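Local structure of molybdenum cofactor carrier protein (Chlamydomonas reinhardtii, 2IZ6) at residues A[35-40]-A[159-164]; A[111-116]-A[134-139]; A[129-134]-A[152-157]. The protein binds and carries the molybdenum cofactor, probably keeping it protected until it is passed on to molybdenum enzymes. All blocks are in the same frame, centred on the assembly; numbering follows the deposited sequence. Where two conformers were deposited one is given.

How the contacts relate
The three contacts join three neighbouring strands at one end of a Rossmann-like parallel sheet and two helices packed on one side of it. Contact 2 pairs strands 110-114 and 134-137; contact 3 adds strand 155-158 at the edge, its centre about 11 Å from that of contact 2, and the two share Val-134. Between them Leu-136 N lies 2.8 Å from His-156 O, a probable hydrogen bond that continues the pairing. Contact 1 packs helices 28-43 and 161-173 over the sheet, again about 11 Å between centres from contact 2, with Leu-37 CD2 3.8 Å from Val-112 CG1. Contacts 1 and 3 are about 18 Å apart, joined through the chain where strand 155-158 runs into helix 161-173.

Contact 1 of 3, residues A[35-40]-A[159-164]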
# COMPACT_ATOMS: atom_id res chain seq x y z
N ASN A 35 17.05 -7.27 22.60
CA ASN A 35 18.19 -8.10 22.20
C ASN A 35 18.02 -9.56 22.69
O ASN A 35 18.28 -10.50 21.94
CB ASN A 35 19.51 -7.43 22.71
CG ASN A 35 20.73 -8.16 22.23
OD1 ASN A 35 21.25 -9.00 22.93
ND2 ASN A 35 21.11 -7.97 20.96
N GLU A 36 17.64 -9.72 23.96
CA GLU A 36 17.43 -11.05 24.55
C GLU A 36 16.33 -11.76 23.88
O GLU A 36 16.44 -12.95 23.65
CB GLU A 36 17.13 -10.93 26.03
CG GLU A 36 17.10 -12.30 26.74
CD GLU A 36 18.44 -13.12 26.74
OE1 GLU A 36 19.56 -12.55 26.62
OE2 GLU A 36 18.37 -14.39 26.83
N LEU A 37 15.27 -11.01 23.59
CA LEU A 37 14.15 -11.62 22.90
C LEU A 37 14.62 -12.16 21.55
O LEU A 37 14.22 -13.29 21.20
CB LEU A 37 13.06 -10.57 22.72
CG LEU A 37 11.81 -11.08 22.04
CD1 LEU A 37 10.99 -11.94 22.94
CD2 LEU A 37 10.99 -9.90 21.47
N GLY A 38 15.32 -11.37 20.75
CA GLY A 38 15.90 -11.78 19.47
C GLY A 38 16.72 -13.06 19.57
O GLY A 38 16.55 -14.04 18.81
N LYS A 39 17.53 -13.13 20.60
CA LYS A 39 18.37 -14.36 20.92
C LYS A 39 17.49 -15.54 21.08
O LYS A 39 17.75 -16.55 20.48
CB LYS A 39 19.26 -14.08 22.17
CG LYS A 39 20.35 -13.18 21.95
CD LYS A 39 21.31 -13.34 23.15
CE LYS A 39 21.89 -12.06 23.63
NZ LYS A 39 22.47 -12.29 25.05
N GLN A 40 16.41 -15.42 21.84
CA GLN A 40 15.59 -16.55 22.21
C GLN A 40 14.80 -16.96 21.06
O GLN A 40 14.56 -18.16 20.85
CB GLN A 40 14.78 -16.20 23.46
CG GLN A 40 15.68 -15.98 24.66
CD GLN A 40 16.59 -17.17 25.03
OE1 GLN A 40 16.23 -18.36 24.79
NE2 GLN A 40 17.72 -16.86 25.67
N ALA A 159 5.53 -10.36 31.42
CA ALA A 159 6.27 -9.63 32.43
C ALA A 159 7.77 -9.52 32.15
O ALA A 159 8.44 -8.63 32.69
CB ALA A 159 6.06 -10.28 33.78
N ASP A 160 8.30 -10.44 31.38
CA ASP A 160 9.70 -10.45 30.98
C ASP A 160 9.89 -11.28 29.71
O ASP A 160 8.92 -11.83 29.17
CB ASP A 160 10.58 -11.02 32.12
CG ASP A 160 10.10 -12.40 32.61
OD1 ASP A 160 10.47 -12.76 33.78
OD2 ASP A 160 9.41 -13.18 31.91
N VAL A 161 11.15 -11.37 29.24
CA VAL A 161 11.49 -12.05 28.00
C VAL A 161 11.10 -13.51 28.11
O VAL A 161 10.46 -14.07 27.24
CB VAL A 161 12.95 -11.92 27.58
CG1 VAL A 161 13.30 -12.88 26.46
CG2 VAL A 161 13.19 -10.53 27.20
N ALA A 162 11.49 -14.15 29.21
CA ALA A 162 11.02 -15.53 29.38
C ALA A 162 9.50 -15.74 29.22
O ALA A 162 9.09 -16.68 28.56
CB ALA A 162 11.45 -16.08 30.77
N GLY A 163 8.70 -14.86 29.81
CA GLY A 163 7.27 -14.95 29.71
C GLY A 163 6.77 -14.77 28.30
O GLY A 163 5.84 -15.48 27.85
N ALA A 164 7.37 -13.83 27.60
CA ALA A 164 7.06 -13.59 26.19
C ALA A 164 7.33 -14.79 25.32
O ALA A 164 6.50 -15.22 24.52
CB ALA A 164 7.82 -12.30 25.69
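Val-161 wedges its side chain against Glu-36 and Leu-37, where helices 28-43 and 161-173 meet on one side of the parallel sheet of this Rossmann-like fold. Starting from CB, which is directed at the other helix, the valine divides into two methyls. CG1 stands opposite the valine's backbone N (chi1 168°) and reaches farther in, 3.9 Å from both Glu-36 CG and Leu-37 CA; Gln-40 CG lies a little beyond. CG2 turns to Glu-36 CB at 4.1 Å. The side chains of Glu-36 and Val-161 cross at about a right angle, the glutamate offering its methylenes while its carboxylate is engaged within its own helix by Gln-40 and, more weakly, Lys-39. Deeper down, Leu-37 CD1 packs 4.2 Å from Ala-164 CB, and this pair closes onto the sheet: Leu-37 rests on Val-112 and Val-114, Ala-164 on Val-135. Across the two segments the contacts are carbon to carbon; the side-chain hydrogen bonds described here lie within each segment. Asp-160 is the N-cap of helix 161-173, so the first turn that presents Val-161 is pinned at its start: Gly-163 N donates to Asp-160 OD2 over 2.8 Å with an angle of 153° at the hydrogen.

Contact 2 of 3, residues A[111-116]-A[134-139]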
# COMPACT_ATOMS: atom_id res chain seq x y z
N LEU A 111 2.93 -11.71 16.90
CA LEU A 111 3.60 -10.39 16.94
C LEU A 111 3.94 -10.01 18.39
O LEU A 111 3.08 -10.12 19.27
CB LEU A 111 2.68 -9.30 16.29
CG LEU A 111 3.18 -7.86 16.21
CD1 LEU A 111 4.43 -7.81 15.34
CD2 LEU A 111 2.15 -6.91 15.68
N VAL A 112 5.19 -9.64 18.67
CA VAL A 112 5.58 -9.19 19.97
C VAL A 112 5.96 -7.73 19.90
O VAL A 112 6.78 -7.31 19.07
CB VAL A 112 6.84 -9.97 20.46
CG1 VAL A 112 7.19 -9.61 21.85
CG2 VAL A 112 6.61 -11.48 20.47
N ALA A 113 5.29 -6.92 20.74
CA ALA A 113 5.60 -5.52 20.91
C ALA A 113 6.50 -5.40 22.15
O ALA A 113 6.15 -5.89 23.23
CB ALA A 113 4.34 -4.71 21.11
N VAL A 114 7.63 -4.74 21.98
CA VAL A 114 8.52 -4.42 23.09
C VAL A 114 8.44 -2.89 23.22
O VAL A 114 8.93 -2.17 22.36
CB VAL A 114 10.00 -4.84 22.79
CG1 VAL A 114 10.86 -4.54 23.94
CG2 VAL A 114 10.06 -6.27 22.45
N GLY A 115 7.76 -2.43 24.24
CA GLY A 115 7.46 -1.00 24.38
C GLY A 115 6.38 -0.56 23.40
O GLY A 115 5.73 -1.38 22.71
N MET A 116 6.16 0.76 23.37
CA MET A 116 4.94 1.27 22.75
C MET A 116 5.11 2.70 22.28
O MET A 116 5.81 3.48 22.94
CB MET A 116 3.80 1.24 23.76
CG MET A 116 2.40 1.52 23.15
SD MET A 116 1.86 0.59 21.82
CE MET A 116 2.01 -1.15 22.41
N VAL A 134 -1.11 -11.27 19.86
CA VAL A 134 -0.07 -10.30 20.16
C VAL A 134 0.46 -10.45 21.61
O VAL A 134 -0.30 -10.62 22.57
CB VAL A 134 -0.59 -8.85 19.92
CG1 VAL A 134 0.50 -7.82 20.25
CG2 VAL A 134 -1.05 -8.60 18.48
N VAL A 135 1.76 -10.38 21.73
CA VAL A 135 2.44 -10.35 23.02
C VAL A 135 3.01 -8.97 23.39
O VAL A 135 3.72 -8.40 22.58
CB VAL A 135 3.55 -11.43 23.10
CG1 VAL A 135 4.20 -11.43 24.46
CG2 VAL A 135 3.01 -12.81 22.84
N LEU A 136 2.56 -8.40 24.51
CA LEU A 136 2.97 -7.08 24.92
C LEU A 136 3.99 -7.19 26.02
O LEU A 136 3.67 -7.62 27.13
CB LEU A 136 1.75 -6.30 25.41
CG LEU A 136 0.60 -6.10 24.43
CD1 LEU A 136 -0.54 -5.26 25.11
CD2 LEU A 136 1.05 -5.46 23.14
N LEU A 137 5.21 -6.72 25.73
CA LEU A 137 6.36 -6.78 26.66
C LEU A 137 6.85 -5.35 26.89
O LEU A 137 7.17 -4.63 25.97
CB LEU A 137 7.48 -7.66 26.11
CG LEU A 137 8.80 -7.69 26.93
CD1 LEU A 137 8.50 -8.29 28.27
CD2 LEU A 137 9.87 -8.52 26.14
N GLY A 138 6.88 -4.97 28.14
CA GLY A 138 7.41 -3.64 28.53
C GLY A 138 6.58 -2.47 28.08
O GLY A 138 7.10 -1.37 27.85
N THR A 139 5.27 -2.71 27.91
CA THR A 139 4.30 -1.65 27.57
C THR A 139 3.69 -1.15 28.91
O THR A 139 3.65 -1.84 29.88
CB THR A 139 3.25 -2.10 26.51
OG1 THR A 139 2.27 -3.02 27.05
CG2 THR A 139 3.93 -2.76 25.29
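Leu-111 to Val-114 pair in parallel register with Val-134 to Leu-137, the two strands of a right-handed beta-alpha-beta crossover through helix 118-129. Backbone hydrogen bonds pass back and forth: Leu-111 O takes Val-135 N, Val-135 O takes Ala-113 N, Ala-113 O takes Leu-137 N, and Leu-137 O takes Gly-115 N at 2.9 Å. Weaker CA-H...O contacts supplement them, such as Val-114 CA to Leu-137 O at 3.2 Å. The apolar contacts fall on two faces. On one, Val-112 and Val-135 lie side by side and point the same way, Val-112 CG2 being 4.0 Å from Val-135 CB. On the other, Ala-113 CB meets Leu-136 CD2 at 3.9 Å. Past the strand ends, Met-116 folds back through bends at chi2 and chi3 (both 54°), which set its CE 3.8 Å from Thr-139 CG2. That same threonine methyl sits 3.4 Å from Gly-115 O, a buried carbonyl oxygen with no hydrogen-bonding partner in the model. Helices 28-43 and 161-173 cover the Val-112 and Val-135 face, helices 118-129 and 141-150 the Ala-113 and Leu-136 face, and strands 15-19 and 155-158 flank the pair.

Contact 3 of 3, residues A[129-134]-A[152-157]; sequences KAKKPV and AGLVHV
Leu-154 reaches across to the turn at Lys-131 and the start of strand 134-137, while Val-134 makes the backbone bonds that attach strand 155-158 to the edge of the parallel sheet. Val-134 N donates to Leu-154 O over 2.8 Å and is almost straight, 173° at the hydrogen. The carbonyl of the same residue, Val-134 O, accepts from His-156 N, also at 2.8 Å, so this one valine anchors the incoming strand through both its amide and its carbonyl. The two CA-H...O contacts beside these bonds are looser; in one, Pro-133 CA approaches Leu-154 O at 3.4 Å.

Among the side chains, Leu-154 does most of the touching. Its CG stands opposite its own carbonyl carbon (chi1 -71°), and the branch extends over the backbone of the turn: CD1 lies 3.4 Å from Lys-131 CA, and CD2 is 4.0 Å from Pro-133 N. The imidazole of His-156 meets Val-134 O edge-on, near the ring plane, with ND1 3.6 Å away, while Pro-133 CB approaches the ring obliquely, 4.2 Å from CE1.

Farther out, a Schellman motif ends helix 118-129. Lys-131, with its positive phi of 61°, turns the chain out of the helix and brings its CA against Leu-154 CD1. Leu-128 of that helix touches both Leu-154 and Val-155. Leu-171 of helix 161-173 packs on Pro-133 and His-156, and Asp-151 OD1 accepts weak hydrogen bonds from Gly-153 N and Leu-154 N.

Chemically, the contact divides its work: two short backbone bonds fix how strand 155-158 begins against strand 134-137, and the side chain of Leu-154, which meets the other segment by van der Waals contact alone, fastens the loop before the strand to the helix end, with no ionic pairing between the segments.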
# COMPACT_ATOMS: atom_id res chain seq x y z
N LYS A 129 -6.97 -6.76 14.41
CA LYS A 129 -8.00 -6.77 13.37
C LYS A 129 -7.95 -8.03 12.50
O LYS A 129 -8.99 -8.60 12.12
CB LYS A 129 -7.89 -5.49 12.53
CG LYS A 129 -8.90 -5.34 11.43
CD LYS A 129 -8.80 -3.92 10.77
CE LYS A 129 -9.48 -3.81 9.37
NZ LYS A 129 -10.81 -4.46 9.25
N ALA A 130 -6.73 -8.50 12.24
CA ALA A 130 -6.50 -9.74 11.47
C ALA A 130 -6.70 -11.00 12.31
O ALA A 130 -6.46 -12.11 11.77
CB ALA A 130 -5.11 -9.73 10.92
N LYS A 131 -7.05 -10.86 13.59
CA LYS A 131 -7.21 -11.98 14.53
C LYS A 131 -5.92 -12.78 14.73
O LYS A 131 -5.90 -13.99 14.87
CB LYS A 131 -8.40 -12.87 14.14
CG LYS A 131 -9.66 -12.11 13.81
CD LYS A 131 -10.25 -11.40 14.95
CE LYS A 131 -11.51 -10.62 14.47
NZ LYS A 131 -12.23 -9.95 15.62
N LYS A 132 -4.82 -12.06 14.84
CA LYS A 132 -3.55 -12.64 15.12
C LYS A 132 -3.23 -12.31 16.57
O LYS A 132 -3.55 -11.18 17.08
CB LYS A 132 -2.45 -12.05 14.20
CG LYS A 132 -2.53 -12.56 12.72
CD LYS A 132 -1.08 -12.76 12.17
CE LYS A 132 -1.01 -13.65 11.00
NZ LYS A 132 -0.97 -15.05 11.43
N PRO A 133 -2.59 -13.24 17.27
CA PRO A 133 -2.20 -12.98 18.65
C PRO A 133 -1.03 -12.04 18.82
O PRO A 133 -0.13 -12.00 17.99
CB PRO A 133 -1.78 -14.33 19.19
CG PRO A 133 -1.33 -15.03 17.99
CD PRO A 133 -2.04 -14.51 16.81
N VAL A 134 -1.11 -11.27 19.86
CA VAL A 134 -0.07 -10.30 20.16
C VAL A 134 0.46 -10.45 21.61
O VAL A 134 -0.30 -10.62 22.57
CB VAL A 134 -0.59 -8.85 19.92
CG1 VAL A 134 0.50 -7.82 20.25
CG2 VAL A 134 -1.05 -8.60 18.48
N ALA A 152 -9.59 -9.61 24.34
CA ALA A 152 -8.94 -10.22 25.49
C ALA A 152 -8.32 -11.55 25.11
O ALA A 152 -7.31 -11.91 25.69
CB ALA A 152 -9.95 -10.40 26.65
N GLY A 153 -8.88 -12.23 24.11
CA GLY A 153 -8.43 -13.56 23.78
C GLY A 153 -7.13 -13.60 23.01
O GLY A 153 -6.50 -14.63 22.92
N LEU A 154 -6.76 -12.50 22.40
CA LEU A 154 -5.56 -12.46 21.53
C LEU A 154 -4.41 -11.69 22.13
O LEU A 154 -3.36 -11.72 21.54
CB LEU A 154 -5.93 -11.81 20.17
CG LEU A 154 -6.84 -12.66 19.22
CD1 LEU A 154 -7.21 -11.93 17.96
CD2 LEU A 154 -6.16 -13.87 18.90
N VAL A 155 -4.61 -11.00 23.27
CA VAL A 155 -3.57 -10.13 23.85
C VAL A 155 -2.96 -10.82 25.05
O VAL A 155 -3.64 -11.23 25.96
CB VAL A 155 -4.18 -8.78 24.22
CG1 VAL A 155 -3.19 -7.89 24.93
CG2 VAL A 155 -4.57 -8.05 22.99
N HIS A 156 -1.65 -10.99 25.02
CA HIS A 156 -0.90 -11.69 26.04
C HIS A 156 0.08 -10.66 26.62
O HIS A 156 0.93 -10.11 25.94
CB HIS A 156 -0.17 -12.90 25.51
CG HIS A 156 -1.06 -13.92 24.89
ND1 HIS A 156 -1.57 -13.80 23.60
CD2 HIS A 156 -1.54 -15.08 25.38
CE1 HIS A 156 -2.34 -14.85 23.35
NE2 HIS A 156 -2.36 -15.62 24.42
N VAL A 157 -0.09 -10.38 27.87
CA VAL A 157 0.81 -9.46 28.54
C VAL A 157 1.95 -10.27 29.17
O VAL A 157 1.72 -11.17 29.99
CB VAL A 157 0.01 -8.61 29.57
CG1 VAL A 157 0.91 -7.78 30.35
CG2 VAL A 157 -0.96 -7.73 28.87